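Local coordinates for protein beta-1,4-galactanase (Thielavia heterothallica, PDB 1HJS) that hydrolyses (1->4)-beta-D-galactosidic linkages in type I arabinogalactans as a family 53 glycoside hydrolase, at residues 232-237 against 285-290; 211-216 against 221-226; 11-16 against 66-71; 16-21 against 300-305. All coordinates share one frame; numbering follows the deposited sequence.

Interaction 1. Residues 232-237 against 285-290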
loop_
_atom_site.group_PDB
_atom_site.type_symbol
_atom_site.label_atom_id
_atom_site.label_comp_id
_atom_site.label_asym_id
_atom_site.label_seq_id
_atom_site.Cartn_x
_atom_site.Cartn_y
_atom_site.Cartn_z
ATOM N N ASN A 232 18.096 -1.821 8.887
ATOM C CA ASN A 232 18.332 -0.677 9.762
ATOM C C ASN A 232 17.054 -0.216 10.453
ATOM O O ASN A 232 17.069 0.137 11.636
ATOM C CB ASN A 232 18.946 0.480 8.970
ATOM C CG ASN A 232 20.365 0.184 8.519
ATOM O OD1 ASN A 232 21.004 -0.741 9.019
ATOM N ND2 ASN A 232 20.868 0.975 7.582
ATOM N N MET A 233 15.952 -0.211 9.711
ATOM C CA MET A 233 14.667 0.197 10.268
ATOM C C MET A 233 14.257 -0.779 11.364
ATOM O O MET A 233 13.768 -0.377 12.426
ATOM C CB MET A 233 13.596 0.207 9.178
ATOM C CG MET A 233 13.814 1.259 8.105
ATOM S SD MET A 233 12.725 1.032 6.681
ATOM C CE MET A 233 11.110 1.283 7.449
ATOM N N ALA A 234 14.466 -2.064 11.099
ATOM C CA ALA A 234 14.102 -3.120 12.042
ATOM C C ALA A 234 14.865 -3.044 13.357
ATOM O O ALA A 234 14.280 -3.134 14.435
ATOM C CB ALA A 234 14.319 -4.488 11.404
ATOM N N LYS A 235 16.176 -2.880 13.283
ATOM C CA LYS A 235 16.930 -2.841 14.518
ATOM C C LYS A 235 16.802 -1.519 15.269
ATOM O O LYS A 235 17.046 -1.466 16.470
ATOM C CB LYS A 235 18.392 -3.164 14.253
ATOM C CG LYS A 235 19.212 -1.977 13.903
ATOM C CD LYS A 235 20.521 -2.023 14.649
ATOM C CE LYS A 235 21.615 -2.606 13.791
ATOM N NZ LYS A 235 22.959 -2.406 14.390
ATOM N N THR A 236 16.408 -0.453 14.575
ATOM C CA THR A 236 16.259 0.839 15.238
ATOM C C THR A 236 14.935 0.956 15.995
ATOM O O THR A 236 14.921 1.386 17.149
ATOM C CB THR A 236 16.326 2.029 14.244
ATOM O OG1 THR A 236 17.567 2.003 13.531
ATOM C CG2 THR A 236 16.227 3.353 14.997
ATOM N N TRP A 237 13.834 0.564 15.353
ATOM C CA TRP A 237 12.509 0.675 15.956
ATOM C C TRP A 237 11.764 -0.635 16.243
ATOM O O TRP A 237 10.715 -0.624 16.883
ATOM C CB TRP A 237 11.652 1.602 15.094
ATOM C CG TRP A 237 12.226 2.983 15.009
ATOM C CD1 TRP A 237 12.268 3.914 16.007
ATOM C CD2 TRP A 237 12.898 3.566 13.886
ATOM N NE1 TRP A 237 12.928 5.040 15.578
ATOM C CE2 TRP A 237 13.325 4.853 14.280
ATOM C CE3 TRP A 237 13.181 3.126 12.588
ATOM C CZ2 TRP A 237 14.024 5.706 13.419
ATOM C CZ3 TRP A 237 13.876 3.975 11.732
ATOM C CH2 TRP A 237 14.289 5.250 12.154
ATOM N N SER A 285 11.538 -11.249 4.161
ATOM C CA SER A 285 11.570 -12.341 5.128
ATOM C C SER A 285 12.902 -12.449 5.862
ATOM O O SER A 285 12.954 -12.978 6.969
ATOM C CB SER A 285 11.257 -13.676 4.443
ATOM O OG SER A 285 9.908 -13.707 4.000
ATOM N N SER A 286 13.973 -11.951 5.250
ATOM C CA SER A 286 15.298 -12.016 5.868
ATOM C C SER A 286 15.480 -10.909 6.895
ATOM O O SER A 286 16.492 -10.856 7.594
ATOM C CB SER A 286 16.393 -11.890 4.805
ATOM O OG SER A 286 16.523 -10.546 4.374
ATOM N N VAL A 287 14.497 -10.020 6.979
ATOM C CA VAL A 287 14.544 -8.905 7.913
ATOM C C VAL A 287 13.796 -9.242 9.195
ATOM O O VAL A 287 12.770 -9.920 9.164
ATOM C CB VAL A 287 13.920 -7.638 7.283
ATOM C CG1 VAL A 287 13.915 -6.485 8.290
ATOM C CG2 VAL A 287 14.703 -7.246 6.046
ATOM N N SER A 288 14.325 -8.784 10.324
ATOM C CA SER A 288 13.678 -9.026 11.605
ATOM C C SER A 288 12.267 -8.439 11.559
ATOM O O SER A 288 12.087 -7.239 11.360
ATOM C CB SER A 288 14.479 -8.378 12.739
ATOM O OG SER A 288 13.844 -8.587 13.988
ATOM N N ARG A 289 11.275 -9.302 11.738
ATOM C CA ARG A 289 9.872 -8.907 11.711
ATOM C C ARG A 289 9.395 -8.450 10.333
ATOM O O ARG A 289 8.441 -7.673 10.237
ATOM C CB ARG A 289 9.598 -7.802 12.736
ATOM C CG ARG A 289 10.141 -8.098 14.125
ATOM C CD ARG A 289 9.551 -7.149 15.151
ATOM N NE ARG A 289 8.377 -7.726 15.792
ATOM C CZ ARG A 289 7.538 -7.058 16.581
ATOM N NH1 ARG A 289 7.730 -5.767 16.828
ATOM N NH2 ARG A 289 6.508 -7.687 17.136
ATOM N N GLY A 290 10.068 -8.909 9.277
ATOM C CA GLY A 290 9.643 -8.570 7.925
ATOM C C GLY A 290 8.476 -9.514 7.701
ATOM O O GLY A 290 8.670 -10.735 7.656
#

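Interaction 2. Residues 211-216 against 221-226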
loop_
_atom_site.group_PDB
_atom_site.type_symbol
_atom_site.label_atom_id
_atom_site.label_comp_id
_atom_site.label_asym_id
_atom_site.label_seq_id
_atom_site.Cartn_x
_atom_site.Cartn_y
_atom_site.Cartn_z
ATOM N N VAL A 211 6.817 0.276 3.284
ATOM C CA VAL A 211 7.593 1.033 2.316
ATOM C C VAL A 211 7.204 0.640 0.903
ATOM O O VAL A 211 6.798 -0.498 0.655
ATOM C CB VAL A 211 9.111 0.773 2.459
ATOM C CG1 VAL A 211 9.578 1.145 3.857
ATOM C CG2 VAL A 211 9.425 -0.690 2.159
ATOM N N SER A 212 7.311 1.593 -0.015
ATOM C CA SER A 212 7.046 1.314 -1.417
ATOM C C SER A 212 8.423 0.942 -1.965
ATOM O O SER A 212 9.439 1.460 -1.494
ATOM C CB SER A 212 6.534 2.560 -2.145
ATOM O OG SER A 212 5.290 3.001 -1.627
ATOM N N PHE A 213 8.464 0.034 -2.932
ATOM C CA PHE A 213 9.725 -0.366 -3.536
ATOM C C PHE A 213 9.487 -0.673 -5.003
ATOM O O PHE A 213 8.929 -1.719 -5.347
ATOM C CB PHE A 213 10.313 -1.598 -2.840
ATOM C CG PHE A 213 11.633 -2.038 -3.415
ATOM C CD1 PHE A 213 12.771 -1.252 -3.253
ATOM C CD2 PHE A 213 11.733 -3.218 -4.142
ATOM C CE1 PHE A 213 13.994 -1.637 -3.813
ATOM C CE2 PHE A 213 12.948 -3.616 -4.708
ATOM C CZ PHE A 213 14.082 -2.822 -4.542
ATOM N N TYR A 214 9.904 0.257 -5.859
ATOM C CA TYR A 214 9.751 0.129 -7.304
ATOM C C TYR A 214 11.135 0.154 -7.953
ATOM O O TYR A 214 12.038 0.858 -7.488
ATOM C CB TYR A 214 8.901 1.279 -7.840
ATOM C CG TYR A 214 7.433 1.181 -7.484
ATOM C CD1 TYR A 214 6.602 0.258 -8.119
ATOM C CD2 TYR A 214 6.871 2.020 -6.520
ATOM C CE1 TYR A 214 5.247 0.177 -7.809
ATOM C CE2 TYR A 214 5.511 1.945 -6.203
ATOM C CZ TYR A 214 4.709 1.024 -6.854
ATOM O OH TYR A 214 3.361 0.954 -6.573
ATOM N N PRO A 215 11.319 -0.607 -9.038
ATOM C CA PRO A 215 12.620 -0.645 -9.710
ATOM C C PRO A 215 12.817 0.353 -10.845
ATOM O O PRO A 215 13.930 0.494 -11.350
ATOM C CB PRO A 215 12.677 -2.075 -10.221
ATOM C CG PRO A 215 11.250 -2.275 -10.705
ATOM C CD PRO A 215 10.426 -1.663 -9.561
ATOM N N PHE A 216 11.760 1.057 -11.235
ATOM C CA PHE A 216 11.850 1.969 -12.369
ATOM C C PHE A 216 11.749 3.475 -12.145
ATOM O O PHE A 216 11.378 4.207 -13.062
ATOM C CB PHE A 216 10.822 1.549 -13.425
ATOM C CG PHE A 216 9.511 1.106 -12.848
ATOM C CD1 PHE A 216 8.765 1.956 -12.036
ATOM C CD2 PHE A 216 9.017 -0.165 -13.113
ATOM C CE1 PHE A 216 7.539 1.544 -11.495
ATOM C CE2 PHE A 216 7.793 -0.585 -12.577
ATOM C CZ PHE A 216 7.056 0.273 -11.768
ATOM N N ALA A 221 17.443 2.055 -6.409
ATOM C CA ALA A 221 16.550 1.087 -5.769
ATOM C C ALA A 221 17.024 -0.355 -5.920
ATOM O O ALA A 221 16.288 -1.215 -6.415
ATOM C CB ALA A 221 15.133 1.232 -6.337
ATOM N N THR A 222 18.255 -0.621 -5.494
ATOM C CA THR A 222 18.802 -1.964 -5.580
ATOM C C THR A 222 18.221 -2.842 -4.479
ATOM O O THR A 222 17.733 -2.345 -3.467
ATOM C CB THR A 222 20.332 -1.967 -5.415
ATOM O OG1 THR A 222 20.676 -1.351 -4.165
ATOM C CG2 THR A 222 20.995 -1.205 -6.554
ATOM N N LEU A 223 18.271 -4.152 -4.689
ATOM C CA LEU A 223 17.784 -5.084 -3.688
ATOM C C LEU A 223 18.712 -4.982 -2.482
ATOM O O LEU A 223 18.290 -5.156 -1.337
ATOM C CB LEU A 223 17.792 -6.506 -4.249
ATOM C CG LEU A 223 16.832 -6.719 -5.424
ATOM C CD1 LEU A 223 17.034 -8.107 -6.003
ATOM C CD2 LEU A 223 15.395 -6.547 -4.948
ATOM N N SER A 224 19.983 -4.690 -2.746
ATOM C CA SER A 224 20.962 -4.555 -1.675
ATOM C C SER A 224 20.602 -3.370 -0.778
ATOM O O SER A 224 20.658 -3.474 0.446
ATOM C CB SER A 224 22.371 -4.365 -2.253
ATOM O OG SER A 224 22.440 -3.191 -3.036
ATOM N N ALA A 225 20.224 -2.250 -1.387
ATOM C CA ALA A 225 19.856 -1.063 -0.623
ATOM C C ALA A 225 18.574 -1.305 0.172
ATOM O O ALA A 225 18.420 -0.793 1.279
ATOM C CB ALA A 225 19.676 0.133 -1.555
ATOM N N LEU A 226 17.649 -2.073 -0.398
ATOM C CA LEU A 226 16.398 -2.376 0.294
ATOM C C LEU A 226 16.714 -3.212 1.529
ATOM O O LEU A 226 16.237 -2.925 2.627
ATOM C CB LEU A 226 15.448 -3.156 -0.623
ATOM C CG LEU A 226 14.119 -3.566 0.022
ATOM C CD1 LEU A 226 13.336 -2.327 0.419
ATOM C CD2 LEU A 226 13.315 -4.414 -0.955
#

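Interaction 3. Residues 11-16 against 66-71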
loop_
_atom_site.group_PDB
_atom_site.type_symbol
_atom_site.label_atom_id
_atom_site.label_comp_id
_atom_site.label_asym_id
_atom_site.label_seq_id
_atom_site.Cartn_x
_atom_site.Cartn_y
_atom_site.Cartn_z
ATOM N N SER A 11 -8.710 -0.988 -7.952
ATOM C CA SER A 11 -9.398 -0.729 -9.217
ATOM C C SER A 11 -10.374 -1.809 -9.683
ATOM O O SER A 11 -11.003 -1.648 -10.729
ATOM C CB SER A 11 -8.369 -0.538 -10.323
ATOM O OG SER A 11 -7.730 -1.775 -10.594
ATOM N N VAL A 12 -10.499 -2.899 -8.931
ATOM C CA VAL A 12 -11.378 -3.992 -9.345
ATOM C C VAL A 12 -12.761 -3.589 -9.874
ATOM O O VAL A 12 -13.115 -3.951 -10.995
ATOM C CB VAL A 12 -11.543 -5.049 -8.220
ATOM C CG1 VAL A 12 -12.145 -4.420 -6.972
ATOM C CG2 VAL A 12 -12.415 -6.210 -8.726
ATOM N N VAL A 13 -13.538 -2.848 -9.090
ATOM C CA VAL A 13 -14.871 -2.444 -9.536
ATOM C C VAL A 13 -14.810 -1.451 -10.697
ATOM O O VAL A 13 -15.659 -1.469 -11.587
ATOM C CB VAL A 13 -15.698 -1.849 -8.364
ATOM C CG1 VAL A 13 -16.921 -1.106 -8.897
ATOM C CG2 VAL A 13 -16.148 -2.978 -7.443
ATOM N N VAL A 14 -13.803 -0.584 -10.691
ATOM C CA VAL A 14 -13.659 0.377 -11.777
ATOM C C VAL A 14 -13.484 -0.397 -13.083
ATOM O O VAL A 14 -14.087 -0.063 -14.104
ATOM C CB VAL A 14 -12.432 1.299 -11.554
ATOM C CG1 VAL A 14 -12.156 2.121 -12.811
ATOM C CG2 VAL A 14 -12.693 2.234 -10.382
ATOM N N GLU A 15 -12.662 -1.443 -13.039
ATOM C CA GLU A 15 -12.409 -2.263 -14.220
ATOM C C GLU A 15 -13.602 -3.124 -14.623
ATOM O O GLU A 15 -13.895 -3.262 -15.808
ATOM C CB GLU A 15 -11.183 -3.149 -13.993
ATOM C CG GLU A 15 -9.865 -2.391 -14.059
ATOM C CD GLU A 15 -9.524 -1.922 -15.468
ATOM O OE1 GLU A 15 -10.368 -1.261 -16.108
ATOM O OE2 GLU A 15 -8.401 -2.215 -15.934
ATOM N N GLU A 16 -14.290 -3.705 -13.647
ATOM C CA GLU A 16 -15.452 -4.526 -13.960
ATOM C C GLU A 16 -16.506 -3.649 -14.631
ATOM O O GLU A 16 -17.160 -4.071 -15.583
ATOM C CB GLU A 16 -16.014 -5.164 -12.685
ATOM C CG GLU A 16 -15.021 -6.094 -12.002
ATOM C CD GLU A 16 -15.536 -6.666 -10.696
ATOM O OE1 GLU A 16 -16.384 -6.020 -10.048
ATOM O OE2 GLU A 16 -15.070 -7.756 -10.308
ATOM N N ALA A 66 -14.525 -4.879 0.084
ATOM C CA ALA A 66 -13.982 -5.526 1.279
ATOM C C ALA A 66 -14.858 -6.732 1.634
ATOM O O ALA A 66 -14.353 -7.772 2.053
ATOM C CB ALA A 66 -13.936 -4.549 2.446
ATOM N N LYS A 67 -16.173 -6.584 1.475
ATOM C CA LYS A 67 -17.098 -7.682 1.754
ATOM C C LYS A 67 -16.798 -8.837 0.805
ATOM O O LYS A 67 -16.839 -9.996 1.198
ATOM C CB LYS A 67 -18.550 -7.226 1.576
ATOM C CG LYS A 67 -19.078 -6.348 2.692
ATOM C CD LYS A 67 -20.450 -5.824 2.329
ATOM C CE LYS A 67 -21.052 -5.014 3.455
ATOM N NZ LYS A 67 -22.370 -4.421 3.062
ATOM N N ARG A 68 -16.488 -8.511 -0.446
ATOM C CA ARG A 68 -16.184 -9.530 -1.445
ATOM C C ARG A 68 -14.882 -10.232 -1.094
ATOM O O ARG A 68 -14.766 -11.451 -1.236
ATOM C CB ARG A 68 -16.083 -8.900 -2.840
ATOM C CG ARG A 68 -17.436 -8.568 -3.457
ATOM C CD ARG A 68 -17.282 -7.768 -4.748
ATOM N NE ARG A 68 -16.432 -8.442 -5.725
ATOM C CZ ARG A 68 -16.134 -7.947 -6.921
ATOM N NH1 ARG A 68 -16.618 -6.765 -7.299
ATOM N NH2 ARG A 68 -15.348 -8.631 -7.742
ATOM N N ALA A 69 -13.904 -9.460 -0.626
ATOM C CA ALA A 69 -12.614 -10.026 -0.248
ATOM C C ALA A 69 -12.824 -10.986 0.918
ATOM O O ALA A 69 -12.302 -12.107 0.924
ATOM C CB ALA A 69 -11.636 -8.909 0.153
ATOM N N LYS A 70 -13.585 -10.527 1.908
ATOM C CA LYS A 70 -13.891 -11.331 3.085
ATOM C C LYS A 70 -14.546 -12.659 2.685
ATOM O O LYS A 70 -14.206 -13.714 3.224
ATOM C CB LYS A 70 -14.827 -10.542 4.013
ATOM C CG LYS A 70 -15.266 -11.290 5.266
ATOM C CD LYS A 70 -16.218 -10.434 6.092
ATOM C CE LYS A 70 -16.685 -11.164 7.343
ATOM N NZ LYS A 70 -17.698 -10.368 8.086
ATOM N N ALA A 71 -15.482 -12.604 1.741
ATOM C CA ALA A 71 -16.178 -13.802 1.281
ATOM C C ALA A 71 -15.228 -14.766 0.568
ATOM O O ALA A 71 -15.506 -15.961 0.455
ATOM C CB ALA A 71 -17.326 -13.415 0.354
#

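Interaction 4. Residues 16-21 against 300-305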
loop_
_atom_site.group_PDB
_atom_site.type_symbol
_atom_site.label_atom_id
_atom_site.label_comp_id
_atom_site.label_asym_id
_atom_site.label_seq_id
_atom_site.Cartn_x
_atom_site.Cartn_y
_atom_site.Cartn_z
ATOM N N GLU A 16 -14.290 -3.705 -13.647
ATOM C CA GLU A 16 -15.452 -4.526 -13.960
ATOM C C GLU A 16 -16.506 -3.649 -14.631
ATOM O O GLU A 16 -17.160 -4.071 -15.583
ATOM C CB GLU A 16 -16.014 -5.164 -12.685
ATOM C CG GLU A 16 -15.021 -6.094 -12.002
ATOM C CD GLU A 16 -15.536 -6.666 -10.696
ATOM O OE1 GLU A 16 -16.384 -6.020 -10.048
ATOM O OE2 GLU A 16 -15.070 -7.756 -10.308
ATOM N N ARG A 17 -16.656 -2.420 -14.144
ATOM C CA ARG A 17 -17.631 -1.496 -14.720
ATOM C C ARG A 17 -17.202 -1.063 -16.115
ATOM O O ARG A 17 -18.021 -0.611 -16.913
ATOM C CB ARG A 17 -17.792 -0.260 -13.838
ATOM C CG ARG A 17 -18.543 -0.517 -12.546
ATOM C CD ARG A 17 -18.563 0.727 -11.686
ATOM N NE ARG A 17 -19.285 0.507 -10.440
ATOM C CZ ARG A 17 -19.244 1.332 -9.399
ATOM N NH1 ARG A 17 -18.510 2.435 -9.448
ATOM N NH2 ARG A 17 -19.938 1.046 -8.306
ATOM N N ALA A 18 -15.912 -1.192 -16.401
ATOM C CA ALA A 18 -15.387 -0.821 -17.710
ATOM C C ALA A 18 -15.487 -2.001 -18.673
ATOM O O ALA A 18 -15.012 -1.928 -19.807
ATOM C CB ALA A 18 -13.941 -0.363 -17.595
ATOM N N GLY A 19 -16.087 -3.093 -18.208
ATOM C CA GLY A 19 -16.267 -4.258 -19.058
ATOM C C GLY A 19 -15.252 -5.379 -18.916
ATOM O O GLY A 19 -15.317 -6.373 -19.640
ATOM N N VAL A 20 -14.312 -5.240 -17.989
ATOM C CA VAL A 20 -13.309 -6.277 -17.808
ATOM C C VAL A 20 -13.890 -7.542 -17.190
ATOM O O VAL A 20 -14.579 -7.496 -16.173
ATOM C CB VAL A 20 -12.145 -5.799 -16.919
ATOM C CG1 VAL A 20 -11.153 -6.937 -16.716
ATOM C CG2 VAL A 20 -11.456 -4.612 -17.557
ATOM N N SER A 21 -13.606 -8.672 -17.824
ATOM C CA SER A 21 -14.067 -9.966 -17.344
ATOM C C SER A 21 -12.827 -10.756 -16.966
ATOM O O SER A 21 -12.107 -11.237 -17.839
ATOM C CB SER A 21 -14.835 -10.699 -18.443
ATOM O OG SER A 21 -15.098 -12.034 -18.055
ATOM N N TRP A 300 -5.050 -4.071 -13.137
ATOM C CA TRP A 300 -5.511 -2.818 -13.734
ATOM C C TRP A 300 -5.041 -2.744 -15.188
ATOM O O TRP A 300 -4.194 -1.912 -15.548
ATOM C CB TRP A 300 -4.954 -1.634 -12.937
ATOM C CG TRP A 300 -5.716 -0.362 -13.118
ATOM C CD1 TRP A 300 -6.703 -0.110 -14.033
ATOM C CD2 TRP A 300 -5.536 0.851 -12.378
ATOM N NE1 TRP A 300 -7.143 1.183 -13.906
ATOM C CE2 TRP A 300 -6.445 1.795 -12.898
ATOM C CE3 TRP A 300 -4.691 1.231 -11.325
ATOM C CZ2 TRP A 300 -6.537 3.101 -12.400
ATOM C CZ3 TRP A 300 -4.779 2.532 -10.830
ATOM C CH2 TRP A 300 -5.698 3.450 -11.371
ATOM N N ILE A 301 -5.607 -3.607 -16.023
ATOM C CA ILE A 301 -5.216 -3.680 -17.423
ATOM C C ILE A 301 -5.461 -2.440 -18.284
ATOM O O ILE A 301 -4.823 -2.287 -19.325
ATOM C CB ILE A 301 -5.849 -4.920 -18.097
ATOM C CG1 ILE A 301 -7.374 -4.813 -18.098
ATOM C CG2 ILE A 301 -5.405 -6.181 -17.357
ATOM C CD1 ILE A 301 -8.058 -5.994 -18.768
ATOM N N HIS A 302 -6.364 -1.554 -17.868
ATOM C CA HIS A 302 -6.612 -0.340 -18.638
ATOM C C HIS A 302 -5.654 0.782 -18.232
ATOM O O HIS A 302 -5.750 1.910 -18.716
ATOM C CB HIS A 302 -8.067 0.117 -18.492
ATOM C CG HIS A 302 -9.033 -0.702 -19.291
ATOM N ND1 HIS A 302 -10.006 -1.489 -18.712
ATOM C CD2 HIS A 302 -9.156 -0.878 -20.629
ATOM C CE1 HIS A 302 -10.686 -2.114 -19.657
ATOM N NE2 HIS A 302 -10.191 -1.761 -20.830
ATOM N N ASN A 303 -4.731 0.454 -17.337
ATOM C CA ASN A 303 -3.709 1.390 -16.868
ATOM C C ASN A 303 -2.473 0.511 -16.698
ATOM O O ASN A 303 -1.817 0.517 -15.660
ATOM C CB ASN A 303 -4.123 2.010 -15.528
ATOM C CG ASN A 303 -3.083 2.982 -14.980
ATOM O OD1 ASN A 303 -2.484 3.757 -15.728
ATOM N ND2 ASN A 303 -2.874 2.949 -13.665
ATOM N N ALA A 304 -2.179 -0.246 -17.752
ATOM C CA ALA A 304 -1.081 -1.207 -17.770
ATOM C C ALA A 304 0.269 -0.743 -17.252
ATOM O O ALA A 304 0.963 -1.504 -16.576
ATOM C CB ALA A 304 -0.922 -1.775 -19.178
ATOM N N ASN A 305 0.661 0.484 -17.576
ATOM C CA ASN A 305 1.953 0.989 -17.122
ATOM C C ASN A 305 1.920 1.345 -15.636
ATOM O O ASN A 305 2.960 1.581 -15.015
ATOM C CB ASN A 305 2.370 2.209 -17.948
ATOM C CG ASN A 305 1.401 3.368 -17.808
ATOM O OD1 ASN A 305 0.215 3.242 -18.115
ATOM N ND2 ASN A 305 1.906 4.507 -17.345
#

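Interaction 1. Residues 232-237 against 285-290
Ala-234 sets its single methyl group against the turn that begins at Val-287, and this one CB makes every contact that the helix offers here. On one side it meets Val-287 CG1 at 3.7 Å. It also approaches the main chain of the turn, with Ser-288 O 3.5 Å from Ala-234 CB, and lies against the CB of Ser-288. Val-287 turns CG1 toward the methyl because that branch is anti to its backbone N (chi1 177°); its side chain also rests on Leu-230 and Asp-231, one turn earlier in the same helix.

Residues 287 to 290 form a type II beta turn, closed by the bond from Gly-290 N to Val-287 O at 2.9 Å. Arg-289 occupies the third position with positive phi (67°), and its NH1 reaches the carbonyl of Asn-238. In this TIM barrel the turn links helix 270-285 to strand 290-296, and the contact lays it beside helix 223-237. A small residue suits a helix face so close to backbone: the CA atoms of Ala-234 and Ser-288 are only 5.9 Å apart. With purely van der Waals contact between the segments, the fit probably rests on shape rather than on directed bonds.

Interaction 2. Residues 211-216 against 221-226
Phe-213 and Leu-226 both carry CG opposite the backbone N (chi1 -179° and 178°), and these extended first torsions send the ring and the isobutyl group into each other. Leu-226 CD2 sits almost exactly over the centre of the Phe-213 ring, 3.6 Å from its centroid, a CH-pi contact over the face. Its other methyl, CD1, lies beside Phe-213 CD1 at 3.9 Å. The Leu-223 side chain runs at about a right angle to that of Phe-213, with CD2 3.8 Å from Phe-213 CE2. The far end of the ring meets backbone, Phe-213 CZ lying 3.3 Å from Ala-221 O, a buried carbonyl oxygen without a hydrogen-bonding partner in the model.

This is the strand-to-helix half of a beta-alpha-beta unit of the TIM barrel: the chain leaves strand 208-212 through a short loop, and helix 223-237 returns along the outside. Thr-222 is the N-cap, its OG1 accepting from Ala-225 N at 3.0 Å, while Asp-262 takes the amides of Leu-223 and Ser-224. Were Phe-213 an alanine, Leu-226 CD2 would probably lose the ring it sits on and a gap would open toward helix 270-285, which also packs on that ring.

Alternation along the chain turns Tyr-214 the other way, so that its OH bonds to Glu-245, the probable nucleophile, while its carbonyl O touches Ala-221 CB at 3.3 Å.

Interaction 3. Residues 11-16 against 66-71
Val-12 brings CG2 to 3.9 Å from Arg-68 NH2, flanking the guanidinium obliquely. CG2 gets there because it stands anti to the backbone N, which leaves CG1 in the crowded position between N and the carbonyl carbon. Val-13 adds a second methyl, its CG2 lying 3.8 Å from Arg-68 NH1. These branched apolar residues border the guanidinium without competing for its N-H groups.

One turn after Val-12, Glu-16 extends its chain beyond CG and meets Arg-68 from the opposite direction. The grip is end-on and two-pronged: Arg-68 NH1 gives to Glu-16 OE1 at 2.9 Å and NH2 to OE2 at 2.7 Å, the two N-H...O angles close to straight (163° and 167°). Both oxygens are met on the syn side, and the carboxylate and guanidinium planes are only 7° apart, so the paired bonds hold the two groups nearly coplanar and fix their rotation. Arg-68 bends at chi3 to present this end, and its NH2 also forms a salt bridge with Glu-33. A glutamine in place of Glu-16 would probably leave one arginine nitrogen facing an NH2 group, donor against donor, and cost Arg-68 one of its two carboxylate partners.

The bridge spans two helices whose axes pass 13.2 Å apart, too far for backbones to touch. Ile-65 of helix 59-71 touches both valines, and Tyr-61 OH accepts from Val-14 N, while Ala-66 and Ala-69 pack that helix on barrel strand 43-48.

Interaction 4. Residues 16-21 against 300-305
Val-20 reaches from its CB toward the loop 300-305 with both methyl groups. CB itself serves as the branch point: with CG1 anti to the backbone N (chi1 178°), the two methyls diverge, CG1 toward Ile-301 and CG2 toward both Ile-301 and His-302. CG1 goes to the tip of Ile-301, 3.8 Å from its CD1, so that the two aliphatic chains meet tip to tip. CG2 also neighbours this side chain, 3.9 Å from Ile-301 CD1, but approaches the imidazole more closely, lying 3.4 Å from His-302 CE1 and 3.6 Å from His-302 ND1. The Val-20 and His-302 side chains run antiparallel, alongside each other, and Ala-18 CB touches the same CE1 at 4.2 Å.

The imidazole is fixed from its polar end, where ND1 hydrogen-bonds to Glu-15 OE1, leaving the ring's carbon to face the methyls. A branched aliphatic suits position 20, since it can fill the angle between the isoleucine tip and the carbon of the imidazole.

The approach depends on how helix 12-17 ends. Gly-19 takes a positive phi (98°) in a Schellman motif, its N bonding back to Glu-16 O; a beta carbon there would collide with the carbonyl oxygen of Ala-18, which calls for glycine. Ala-18, before the glycine, and Val-20, after it, both point to the loop. Helix 12-17 follows strand 4-8, and the loop follows strand 290-296; these are the first and eighth strands, which adjoin in the closed barrel. Glu-15 lies between the two parts, touched by Val-20, Trp-300 and Ile-301.

How the interactions relate
Interactions 1 and 2 share helix 223-237: interaction 2 packs its beginning on the end of the preceding strand, interaction 1 sets a residue near its end against a turn, and Met-233 and Val-211 touch between them. Both rely on apolar packing, an aromatic core in interaction 2 and a lone methyl in interaction 1. Interactions 3 and 4 lie on one side of the barrel and share helix 12-17 and Glu-16, with Glu-15 joining them through His-302. Interaction 1 is mostly buried, interactions 2 and 3 are partly buried, and interaction 4, with two exposed partners, lies nearest the surface. Only interaction 3 is held by charge; interaction 4 mixes aliphatic groups with an imidazole.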